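Local coordinates for protein tricorn protease (Thermoplasma acidophilum, PDB 1K32) that probably cleaves peptides as a serine protease acting in the protein-degradation pathway downstream of the proteasome, at residues D425-A436 / Y475-L486. Numbering follows the deposited sequence.
Sequences DFTISDNSRFIA and YAPAFDADSKNL
Phe479 presses its ring against the first two strands of the neighbouring sheet and buries more surface than any other residue of the contact. Its chi1 of -67°, with CG anti to the carbonyl carbon, turns the ring toward 425-436, where Ser429 CB lies 4.0 Å from the centroid of the Phe479 ring in a CH-pi contact offset toward the rim. Leu486 CD1 covers the opposite face, over its centre. The tip, Phe479 CZ, comes within 3.6 Å of Phe434 CB and also touches the methyl of Ala436. Pro477 extends this apolar layer: its CB meets Ala436 CB at 3.8 Å, while its CD lies beside the Asp425 carboxylate. There Asp425 OD1 takes the Ala476 N-H on its syn side at 2.7 Å, tying the Asp425 side chain to the backbone of the neighbouring sheet.

At the other end two type I turns abut. Ser483 brings OG up against the Asp430-Asn431 backbone, accepting a weak hydrogen bond from Asn431 N, and its CB lies 3.3 Å from Asn431 ND2. One water joins the turns by binding Asp430 N, Asp480 O and Ser483 OG. Asn431 OD1 closes an Asx turn with Arg433 N and receives Ser429 OG from the opposite face of its amide plane; an alanine here would probably leave both donors without this acceptor and open a gap beside Ser483. Asp430 bridges to Ala481 O through a water, and its OD1 also pairs with Arg388 and Arg619.

Strands 426-428 and 475-479 run nearly parallel, 4° apart, yet their axes stay 6.3 Å apart and no direct backbone hydrogen bond joins them; a water links Thr427 OG1 to Phe479 N instead. Consecutive four-stranded antiparallel sheets thus pack face to face as propeller blades, held by apolar packing in the middle, with side-chain and water-mediated polar links replacing backbone bonds.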
loop_
_atom_site.group_PDB
_atom_site.type_symbol
_atom_site.label_atom_id
_atom_site.label_comp_id
_atom_site.label_asym_id
_atom_site.label_seq_id
_atom_site.Cartn_x
_atom_site.Cartn_y
_atom_site.Cartn_z
ATOM N N ASP A 425 14.791 19.212 37.741
ATOM C CA ASP A 425 15.018 18.122 36.783
ATOM C C ASP A 425 15.486 16.863 37.544
ATOM O O ASP A 425 16.659 16.744 37.894
ATOM C CB ASP A 425 16.074 18.561 35.746
ATOM C CG ASP A 425 16.222 17.579 34.582
ATOM O OD1 ASP A 425 16.986 17.890 33.636
ATOM O OD2 ASP A 425 15.590 16.506 34.606
ATOM N N PHE A 426 14.556 15.942 37.810
ATOM C CA PHE A 426 14.868 14.708 38.541
ATOM C C PHE A 426 14.047 13.532 38.057
ATOM O O PHE A 426 13.029 13.710 37.397
ATOM C CB PHE A 426 14.646 14.877 40.054
ATOM C CG PHE A 426 13.263 15.363 40.438
ATOM C CD1 PHE A 426 13.061 16.684 40.825
ATOM C CD2 PHE A 426 12.177 14.490 40.462
ATOM C CE1 PHE A 426 11.800 17.127 41.238
ATOM C CE2 PHE A 426 10.909 14.928 40.874
ATOM C CZ PHE A 426 10.721 16.241 41.264
ATOM N N THR A 427 14.490 12.328 38.406
ATOM C CA THR A 427 13.796 11.111 37.999
ATOM C C THR A 427 13.987 10.039 39.077
ATOM O O THR A 427 14.938 10.093 39.850
ATOM C CB THR A 427 14.337 10.599 36.627
ATOM O OG1 THR A 427 13.434 9.633 36.087
ATOM C CG2 THR A 427 15.725 9.958 36.778
ATOM N N ILE A 428 13.078 9.072 39.126
ATOM C CA ILE A 428 13.157 8.009 40.124
ATOM C C ILE A 428 13.239 6.658 39.447
ATOM O O ILE A 428 12.416 6.369 38.575
ATOM C CB ILE A 428 11.900 7.994 41.022
ATOM C CG1 ILE A 428 11.581 9.410 41.487
ATOM C CG2 ILE A 428 12.125 7.064 42.219
ATOM C CD1 ILE A 428 10.273 9.523 42.213
ATOM N N SER A 429 14.204 5.828 39.856
ATOM C CA SER A 429 14.361 4.488 39.276
ATOM C C SER A 429 13.103 3.653 39.505
ATOM O O SER A 429 12.389 3.856 40.493
ATOM C CB SER A 429 15.585 3.770 39.873
ATOM O OG SER A 429 15.514 3.655 41.293
ATOM N N ASP A 430 12.830 2.715 38.601
ATOM C CA ASP A 430 11.638 1.880 38.723
ATOM C C ASP A 430 11.572 1.039 39.996
ATOM O O ASP A 430 10.484 0.730 40.464
ATOM C CB ASP A 430 11.485 0.957 37.514
ATOM C CG ASP A 430 10.974 1.683 36.281
ATOM O OD1 ASP A 430 10.432 1.002 35.388
ATOM O OD2 ASP A 430 11.120 2.921 36.198
ATOM N N ASN A 431 12.723 0.659 40.545
ATOM C CA ASN A 431 12.736 -0.127 41.771
ATOM C C ASN A 431 12.742 0.795 42.999
ATOM O O ASN A 431 12.958 0.344 44.126
ATOM C CB ASN A 431 13.947 -1.072 41.808
ATOM C CG ASN A 431 15.271 -0.335 41.783
ATOM O OD1 ASN A 431 15.333 0.862 42.050
ATOM N ND2 ASN A 431 16.342 -1.057 41.475
ATOM N N SER A 432 12.509 2.086 42.759
ATOM C CA SER A 432 12.445 3.100 43.821
ATOM C C SER A 432 13.702 3.260 44.670
ATOM O O SER A 432 13.654 3.837 45.757
ATOM C CB SER A 432 11.252 2.803 44.737
ATOM O OG SER A 432 10.046 2.723 43.991
ATOM N N ARG A 433 14.835 2.777 44.175
ATOM C CA ARG A 433 16.071 2.872 44.941
ATOM C C ARG A 433 16.935 4.126 44.728
ATOM O O ARG A 433 17.579 4.599 45.669
ATOM C CB ARG A 433 16.921 1.627 44.702
ATOM C CG ARG A 433 18.273 1.699 45.379
ATOM C CD ARG A 433 18.876 0.326 45.583
ATOM N NE ARG A 433 20.232 0.431 46.100
ATOM C CZ ARG A 433 21.010 -0.610 46.369
ATOM N NH1 ARG A 433 22.239 -0.418 46.834
ATOM N NH2 ARG A 433 20.556 -1.842 46.180
ATOM N N PHE A 434 16.948 4.661 43.511
ATOM C CA PHE A 434 17.766 5.831 43.219
ATOM C C PHE A 434 16.972 7.029 42.705
ATOM O O PHE A 434 15.914 6.888 42.075
ATOM C CB PHE A 434 18.839 5.500 42.165
ATOM C CG PHE A 434 19.526 4.185 42.375
ATOM C CD1 PHE A 434 19.105 3.049 41.696
ATOM C CD2 PHE A 434 20.607 4.079 43.244
ATOM C CE1 PHE A 434 19.757 1.825 41.881
ATOM C CE2 PHE A 434 21.260 2.858 43.432
ATOM C CZ PHE A 434 20.837 1.737 42.753
ATOM N N ILE A 435 17.512 8.210 42.971
ATOM C CA ILE A 435 16.916 9.453 42.517
ATOM C C ILE A 435 18.061 10.202 41.843
ATOM O O ILE A 435 19.062 10.534 42.480
ATOM C CB ILE A 435 16.347 10.277 43.709
ATOM C CG1 ILE A 435 15.314 9.433 44.474
ATOM C CG2 ILE A 435 15.708 11.573 43.204
ATOM C CD1 ILE A 435 14.708 10.109 45.693
ATOM N N ALA A 436 17.937 10.426 40.541
ATOM C CA ALA A 436 18.967 11.145 39.801
ATOM C C ALA A 436 18.411 12.525 39.505
ATOM O O ALA A 436 17.245 12.660 39.138
ATOM C CB ALA A 436 19.295 10.415 38.500
ATOM N N TYR A 475 21.738 17.074 31.988
ATOM C CA TYR A 475 20.341 17.117 32.354
ATOM C C TYR A 475 19.526 15.913 31.902
ATOM O O TYR A 475 20.073 14.911 31.433
ATOM C CB TYR A 475 19.733 18.418 31.783
ATOM C CG TYR A 475 19.888 18.556 30.275
ATOM C CD1 TYR A 475 18.776 18.481 29.420
ATOM C CD2 TYR A 475 21.154 18.700 29.696
ATOM C CE1 TYR A 475 18.926 18.545 28.018
ATOM C CE2 TYR A 475 21.313 18.758 28.300
ATOM C CZ TYR A 475 20.204 18.676 27.474
ATOM O OH TYR A 475 20.389 18.683 26.106
ATOM N N ALA A 476 18.211 16.018 32.088
ATOM C CA ALA A 476 17.270 14.969 31.691
ATOM C C ALA A 476 17.638 13.518 32.053
ATOM O O ALA A 476 17.593 12.625 31.206
ATOM C CB ALA A 476 16.992 15.081 30.153
ATOM N N PRO A 477 18.013 13.257 33.320
ATOM C CA PRO A 477 18.352 11.865 33.661
ATOM C C PRO A 477 17.147 10.920 33.523
ATOM O O PRO A 477 16.004 11.289 33.797
ATOM C CB PRO A 477 18.826 11.962 35.113
ATOM C CG PRO A 477 18.022 13.154 35.654
ATOM C CD PRO A 477 18.135 14.147 34.494
ATOM N N ALA A 478 17.411 9.694 33.101
ATOM C CA ALA A 478 16.358 8.698 32.957
ATOM C C ALA A 478 16.951 7.300 33.106
ATOM O O ALA A 478 17.905 6.953 32.401
ATOM C CB ALA A 478 15.669 8.843 31.595
ATOM N N PHE A 479 16.423 6.518 34.050
ATOM C CA PHE A 479 16.892 5.147 34.262
ATOM C C PHE A 479 16.157 4.220 33.299
ATOM O O PHE A 479 15.063 4.532 32.870
ATOM C CB PHE A 479 16.595 4.651 35.689
ATOM C CG PHE A 479 17.360 5.360 36.759
ATOM C CD1 PHE A 479 16.787 6.411 37.462
ATOM C CD2 PHE A 479 18.660 4.985 37.055
ATOM C CE1 PHE A 479 17.499 7.083 38.448
ATOM C CE2 PHE A 479 19.388 5.643 38.037
ATOM C CZ PHE A 479 18.805 6.700 38.739
ATOM N N ASP A 480 16.765 3.093 32.950
ATOM C CA ASP A 480 16.080 2.136 32.085
ATOM C C ASP A 480 15.147 1.325 32.989
ATOM O O ASP A 480 15.274 1.362 34.217
ATOM C CB ASP A 480 17.075 1.222 31.342
ATOM C CG ASP A 480 18.089 0.561 32.264
ATOM O OD1 ASP A 480 19.005 -0.112 31.740
ATOM O OD2 ASP A 480 17.984 0.706 33.498
ATOM N N ALA A 481 14.206 0.612 32.387
ATOM C CA ALA A 481 13.233 -0.168 33.147
ATOM C C ALA A 481 13.825 -1.094 34.217
ATOM O O ALA A 481 13.288 -1.203 35.314
ATOM C CB ALA A 481 12.365 -0.973 32.184
ATOM N N ASP A 482 14.933 -1.751 33.904
ATOM C CA ASP A 482 15.554 -2.677 34.846
ATOM C C ASP A 482 16.407 -2.000 35.909
ATOM O O ASP A 482 17.044 -2.675 36.707
ATOM C CB ASP A 482 16.411 -3.701 34.087
ATOM C CG ASP A 482 15.578 -4.668 33.260
ATOM O OD1 ASP A 482 16.181 -5.504 32.548
ATOM O OD2 ASP A 482 14.326 -4.597 33.314
ATOM N N SER A 483 16.425 -0.672 35.923
ATOM C CA SER A 483 17.228 0.055 36.900
ATOM C C SER A 483 18.708 -0.377 36.871
ATOM O O SER A 483 19.330 -0.549 37.923
ATOM C CB SER A 483 16.666 -0.173 38.315
ATOM O OG SER A 483 15.353 0.345 38.454
ATOM N N LYS A 484 19.274 -0.550 35.681
ATOM C CA LYS A 484 20.671 -0.968 35.572
ATOM C C LYS A 484 21.586 0.065 34.920
ATOM O O LYS A 484 22.802 0.010 35.068
ATOM C CB LYS A 484 20.768 -2.300 34.814
ATOM C CG LYS A 484 20.181 -3.481 35.589
ATOM C CD LYS A 484 20.577 -4.810 34.972
ATOM C CE LYS A 484 19.859 -5.982 35.649
ATOM N NZ LYS A 484 20.048 -6.005 37.131
ATOM N N ASN A 485 20.992 1.011 34.206
ATOM C CA ASN A 485 21.750 2.057 33.539
ATOM C C ASN A 485 21.054 3.402 33.699
ATOM O O ASN A 485 19.831 3.477 33.725
ATOM C CB ASN A 485 21.899 1.743 32.048
ATOM C CG ASN A 485 22.644 0.437 31.798
ATOM O OD1 ASN A 485 22.041 -0.631 31.703
ATOM N ND2 ASN A 485 23.959 0.520 31.728
ATOM N N LEU A 486 21.846 4.462 33.818
ATOM C CA LEU A 486 21.297 5.803 33.932
ATOM C C LEU A 486 21.651 6.522 32.639
ATOM O O LEU A 486 22.822 6.627 32.284
ATOM C CB LEU A 486 21.911 6.559 35.119
ATOM C CG LEU A 486 21.484 8.027 35.297
ATOM C CD1 LEU A 486 19.980 8.107 35.591
ATOM C CD2 LEU A 486 22.279 8.659 36.460
HETATM O O HOH W 1 14.633 13.856 34.371
HETATM O O HOH W 2 13.889 7.290 35.193
HETATM O O HOH W 3 14.495 2.553 36.534
HETATM O O HOH W 4 10.285 -1.629 35.516
#